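30kLP (Treponema pallidum, PDB 3K8G) alters membrane permeability at acidic pH and might take part in ligand transport as a lipoprotein of the outer membrane. Local coordinates at residues Tyr102-Ser111 with Val120-Ser131. Residues are numbered along the deposited sequence; the frame is centred on the assembly and turned at random.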
loop_
_atom_site.group_PDB
_atom_site.type_symbol
_atom_site.label_atom_id
_atom_site.label_comp_id
_atom_site.label_asym_id
_atom_site.label_seq_id
_atom_site.Cartn_x
_atom_site.Cartn_y
_atom_site.Cartn_z
ATOM N N TYR A 102 -21.589 8.375 0.892
ATOM C CA TYR A 102 -20.789 7.273 0.341
ATOM C C TYR A 102 -21.002 7.276 -1.148
ATOM O O TYR A 102 -22.146 7.402 -1.592
ATOM C CB TYR A 102 -21.295 5.891 0.827
ATOM C CG TYR A 102 -21.200 5.603 2.303
ATOM C CD1 TYR A 102 -20.902 6.601 3.219
ATOM C CD2 TYR A 102 -21.462 4.326 2.786
ATOM C CE1 TYR A 102 -20.844 6.336 4.573
ATOM C CE2 TYR A 102 -21.398 4.046 4.143
ATOM C CZ TYR A 102 -21.090 5.057 5.023
ATOM O OH TYR A 102 -21.028 4.810 6.358
ATOM N N TYR A 103 -19.932 7.084 -1.913
ATOM C CA TYR A 103 -20.030 6.856 -3.354
ATOM C C TYR A 103 -19.643 5.412 -3.701
ATOM O O TYR A 103 -18.611 4.884 -3.230
ATOM C CB TYR A 103 -19.176 7.876 -4.102
ATOM C CG TYR A 103 -19.511 9.322 -3.731
ATOM C CD1 TYR A 103 -20.542 10.003 -4.379
ATOM C CD2 TYR A 103 -18.809 9.990 -2.725
ATOM C CE1 TYR A 103 -20.862 11.321 -4.051
ATOM C CE2 TYR A 103 -19.118 11.318 -2.385
ATOM C CZ TYR A 103 -20.145 11.969 -3.061
ATOM O OH TYR A 103 -20.467 13.266 -2.747
ATOM N N GLU A 104 -20.489 4.754 -4.487
ATOM C CA GLU A 104 -20.283 3.348 -4.828
ATOM C C GLU A 104 -20.239 3.157 -6.312
ATOM O O GLU A 104 -21.010 3.793 -7.049
ATOM C CB GLU A 104 -21.407 2.463 -4.239
ATOM C CG GLU A 104 -21.563 2.607 -2.701
ATOM C CD GLU A 104 -22.351 1.461 -2.055
ATOM O OE1 GLU A 104 -23.412 1.067 -2.594
ATOM O OE2 GLU A 104 -21.903 0.967 -0.999
ATOM N N SER A 105 -19.351 2.275 -6.751
ATOM C CA SER A 105 -19.312 1.810 -8.139
ATOM C C SER A 105 -19.099 0.288 -8.151
ATOM O O SER A 105 -18.961 -0.328 -7.089
ATOM C CB SER A 105 -18.211 2.536 -8.930
ATOM O OG SER A 105 -16.904 2.297 -8.391
ATOM N N GLU A 106 -19.052 -0.320 -9.332
ATOM C CA GLU A 106 -18.847 -1.776 -9.430
ATOM C C GLU A 106 -17.757 -2.335 -8.498
ATOM O O GLU A 106 -17.978 -3.318 -7.780
ATOM C CB GLU A 106 -18.498 -2.185 -10.867
ATOM C CG GLU A 106 -18.501 -3.699 -11.087
ATOM C CD GLU A 106 -19.895 -4.328 -10.957
ATOM O OE1 GLU A 106 -20.907 -3.586 -10.887
ATOM O OE2 GLU A 106 -19.979 -5.576 -10.937
ATOM N N HIS A 107 -16.568 -1.758 -8.573
ATOM C CA HIS A 107 -15.446 -2.288 -7.791
ATOM C C HIS A 107 -14.870 -1.332 -6.735
ATOM O O HIS A 107 -13.998 -1.735 -5.967
ATOM C CB HIS A 107 -14.331 -2.745 -8.723
ATOM C CG HIS A 107 -14.685 -3.960 -9.524
ATOM N ND1 HIS A 107 -14.969 -5.179 -8.941
ATOM C CD2 HIS A 107 -14.808 -4.141 -10.860
ATOM C CE1 HIS A 107 -15.263 -6.056 -9.886
ATOM N NE2 HIS A 107 -15.165 -5.454 -11.058
ATOM N N THR A 108 -15.325 -0.076 -6.731
ATOM C CA THR A 108 -14.748 0.955 -5.869
ATOM C C THR A 108 -15.782 1.725 -5.063
ATOM O O THR A 108 -16.782 2.200 -5.617
ATOM C CB THR A 108 -13.872 1.934 -6.678
ATOM O OG1 THR A 108 -12.987 1.190 -7.506
ATOM C CG2 THR A 108 -13.024 2.808 -5.748
ATOM N N ASP A 109 -15.558 1.803 -3.740
ATOM C CA ASP A 109 -16.340 2.644 -2.852
ATOM C C ASP A 109 -15.457 3.740 -2.257
ATOM O O ASP A 109 -14.296 3.508 -1.935
ATOM C CB ASP A 109 -17.001 1.779 -1.784
ATOM C CG ASP A 109 -17.770 0.605 -2.406
ATOM O OD1 ASP A 109 -18.479 0.839 -3.434
ATOM O OD2 ASP A 109 -17.612 -0.542 -1.947
ATOM N N VAL A 110 -15.999 4.942 -2.151
ATOM C CA VAL A 110 -15.218 6.084 -1.716
ATOM C C VAL A 110 -16.052 6.908 -0.771
ATOM O O VAL A 110 -17.257 7.150 -1.014
ATOM C CB VAL A 110 -14.705 6.969 -2.889
ATOM C CG1 VAL A 110 -13.815 8.127 -2.363
ATOM C CG2 VAL A 110 -13.960 6.151 -3.948
ATOM N N SER A 111 -15.394 7.376 0.282
ATOM C CA SER A 111 -15.972 8.346 1.184
ATOM C C SER A 111 -14.974 9.430 1.461
ATOM O O SER A 111 -13.764 9.173 1.493
ATOM C CB SER A 111 -16.292 7.687 2.546
ATOM O OG SER A 111 -17.132 8.586 3.235
ATOM N N VAL A 120 -11.090 4.677 0.652
ATOM C CA VAL A 120 -11.385 4.007 -0.600
ATOM C C VAL A 120 -11.279 2.528 -0.320
ATOM O O VAL A 120 -10.326 2.071 0.334
ATOM C CB VAL A 120 -10.361 4.384 -1.715
ATOM C CG1 VAL A 120 -10.553 3.529 -2.983
ATOM C CG2 VAL A 120 -10.455 5.858 -2.044
ATOM N N ILE A 121 -12.281 1.782 -0.772
ATOM C CA ILE A 121 -12.222 0.350 -0.672
ATOM C C ILE A 121 -12.422 -0.148 -2.094
ATOM O O ILE A 121 -13.417 0.213 -2.751
ATOM C CB ILE A 121 -13.384 -0.189 0.233
ATOM C CG1 ILE A 121 -13.296 0.421 1.651
ATOM C CG2 ILE A 121 -13.377 -1.734 0.242
ATOM C CD1 ILE A 121 -14.511 0.076 2.543
ATOM N N PHE A 122 -11.476 -0.947 -2.566
ATOM C CA PHE A 122 -11.478 -1.430 -3.940
ATOM C C PHE A 122 -11.396 -2.946 -3.938
ATOM O O PHE A 122 -10.578 -3.526 -3.221
ATOM C CB PHE A 122 -10.243 -0.886 -4.681
ATOM C CG PHE A 122 -9.994 -1.574 -5.980
ATOM C CD1 PHE A 122 -10.739 -1.224 -7.113
ATOM C CD2 PHE A 122 -9.078 -2.622 -6.059
ATOM C CE1 PHE A 122 -10.547 -1.898 -8.339
ATOM C CE2 PHE A 122 -8.879 -3.298 -7.280
ATOM C CZ PHE A 122 -9.611 -2.943 -8.405
ATOM N N GLY A 123 -12.196 -3.612 -4.755
ATOM C CA GLY A 123 -11.934 -5.037 -4.989
ATOM C C GLY A 123 -13.141 -5.873 -5.325
ATOM O O GLY A 123 -14.040 -5.411 -6.004
ATOM N N SER A 124 -13.146 -7.105 -4.844
ATOM C CA SER A 124 -14.193 -8.051 -5.171
ATOM C C SER A 124 -15.531 -7.706 -4.493
ATOM O O SER A 124 -15.618 -6.803 -3.652
ATOM C CB SER A 124 -13.757 -9.429 -4.711
ATOM O OG SER A 124 -13.970 -9.557 -3.318
ATOM N N SER A 125 -16.567 -8.473 -4.808
ATOM C CA SER A 125 -17.870 -8.287 -4.148
ATOM C C SER A 125 -17.859 -8.590 -2.621
ATOM O O SER A 125 -18.769 -8.197 -1.909
ATOM C CB SER A 125 -18.943 -9.112 -4.875
ATOM O OG SER A 125 -18.826 -10.481 -4.524
ATOM N N LYS A 126 -16.806 -9.241 -2.130
ATOM C CA LYS A 126 -16.629 -9.535 -0.705
ATOM C C LYS A 126 -15.845 -8.426 0.044
ATOM O O LYS A 126 -15.560 -8.535 1.233
ATOM C CB LYS A 126 -15.870 -10.847 -0.559
ATOM C CG LYS A 126 -16.630 -12.105 -0.991
ATOM C CD LYS A 126 -17.454 -12.582 0.182
ATOM C CE LYS A 126 -17.822 -14.051 0.073
ATOM N NZ LYS A 126 -18.315 -14.497 1.399
ATOM N N ARG A 127 -15.539 -7.343 -0.646
ATOM C CA ARG A 127 -14.858 -6.207 0.006
ATOM C C ARG A 127 -15.689 -5.607 1.158
ATOM O O ARG A 127 -16.929 -5.664 1.174
ATOM C CB ARG A 127 -14.538 -5.130 -0.997
ATOM C CG ARG A 127 -15.734 -4.322 -1.520
ATOM C CD ARG A 127 -15.227 -3.466 -2.657
ATOM N NE ARG A 127 -16.266 -2.578 -3.214
ATOM C CZ ARG A 127 -17.017 -2.849 -4.269
ATOM N NH1 ARG A 127 -16.855 -3.997 -4.934
ATOM N NH2 ARG A 127 -17.915 -1.943 -4.677
ATOM N N GLU A 128 -14.981 -5.008 2.104
ATOM C CA GLU A 128 -15.607 -4.529 3.337
ATOM C C GLU A 128 -16.620 -3.447 2.999
ATOM O O GLU A 128 -16.414 -2.641 2.059
ATOM C CB GLU A 128 -14.519 -3.955 4.265
ATOM C CG GLU A 128 -15.073 -3.474 5.625
ATOM C CD GLU A 128 -13.983 -3.151 6.603
ATOM O OE1 GLU A 128 -13.279 -2.157 6.325
ATOM O OE2 GLU A 128 -13.846 -3.888 7.617
ATOM N N ARG A 129 -17.696 -3.399 3.774
ATOM C CA ARG A 129 -18.660 -2.288 3.672
ATOM C C ARG A 129 -18.029 -0.989 4.190
ATOM O O ARG A 129 -17.326 -0.995 5.210
ATOM C CB ARG A 129 -19.931 -2.624 4.490
ATOM C CG ARG A 129 -20.778 -3.841 3.929
ATOM C CD ARG A 129 -22.025 -4.227 4.848
ATOM N NE ARG A 129 -21.595 -4.620 6.176
ATOM C CZ ARG A 129 -21.530 -3.827 7.253
ATOM N NH1 ARG A 129 -22.003 -2.589 7.243
ATOM N NH2 ARG A 129 -21.004 -4.299 8.361
ATOM N N MET A 130 -18.261 0.110 3.464
ATOM C CA MET A 130 -17.687 1.415 3.810
ATOM C C MET A 130 -18.089 1.804 5.235
ATOM O O MET A 130 -17.254 2.276 6.003
ATOM C CB MET A 130 -18.100 2.494 2.772
ATOM C CG MET A 130 -17.630 3.928 3.073
ATOM S SD MET A 130 -15.838 3.972 3.107
ATOM C CE MET A 130 -15.488 3.651 1.369
ATOM N N SER A 131 -19.351 1.579 5.639
ATOM C CA SER A 131 -19.712 1.985 7.011
ATOM C C SER A 131 -18.947 1.233 8.093
ATOM O O SER A 131 -18.727 1.766 9.198
ATOM C CB SER A 131 -21.243 1.953 7.280
ATOM O OG SER A 131 -21.625 0.726 7.802
HETATM O O HOH W 1 -20.180 -0.096 1.062
#
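Asp109 and Ile121 form a hydrogen-bonded pair of an antiparallel beta hairpin, strands 108-114 and 117-123, within the U-shaped beta-half-barrel of this lipoprotein. Asp109 N gives to Ile121 O at 2.8 Å, almost straight at 176°, and Ile121 N returns a bond to Asp109 O; two residues on, Gly123 N donates to His107 O. At that end His107 ND1 also donates to Gly123 O (3.1 Å), coming from above the carbonyl plane.

After Gly123 the chain makes a type I turn, Ser124 to Arg127, and doubles back over the Asp109 side of the hairpin. Here the Arg127 chain runs out straight to its NE and grips the Asp109 carboxylate side-on in a salt bridge, NE to OD2 and NH2 to OD1, with the two planes 35° apart. Arg127 NH1 donates to Glu106 O at 3.1 Å, and one guanidinium face lies on the peptide between His107 and Thr108, so the loop 105-107 is tied to the returning chain.

On the face that carries Thr108, Val110, Val120 and Phe122, the two valines pack side by side, and Thr108 OG1 sits at the Phe122 ring edge, in its plane; Ile47 and Ile50 of helix 45-52 touch Thr108 and Val110.

Helix 130-135 starts against the Asp109 side. A water links Met130 N to Glu104 OE2. The Met130 chain folds back at its CB-CG and CG-SD bonds, which brings CE to 3.5 Å from Asp109 O. Met130 CG stands 3.8 Å above the Tyr102 ring centre.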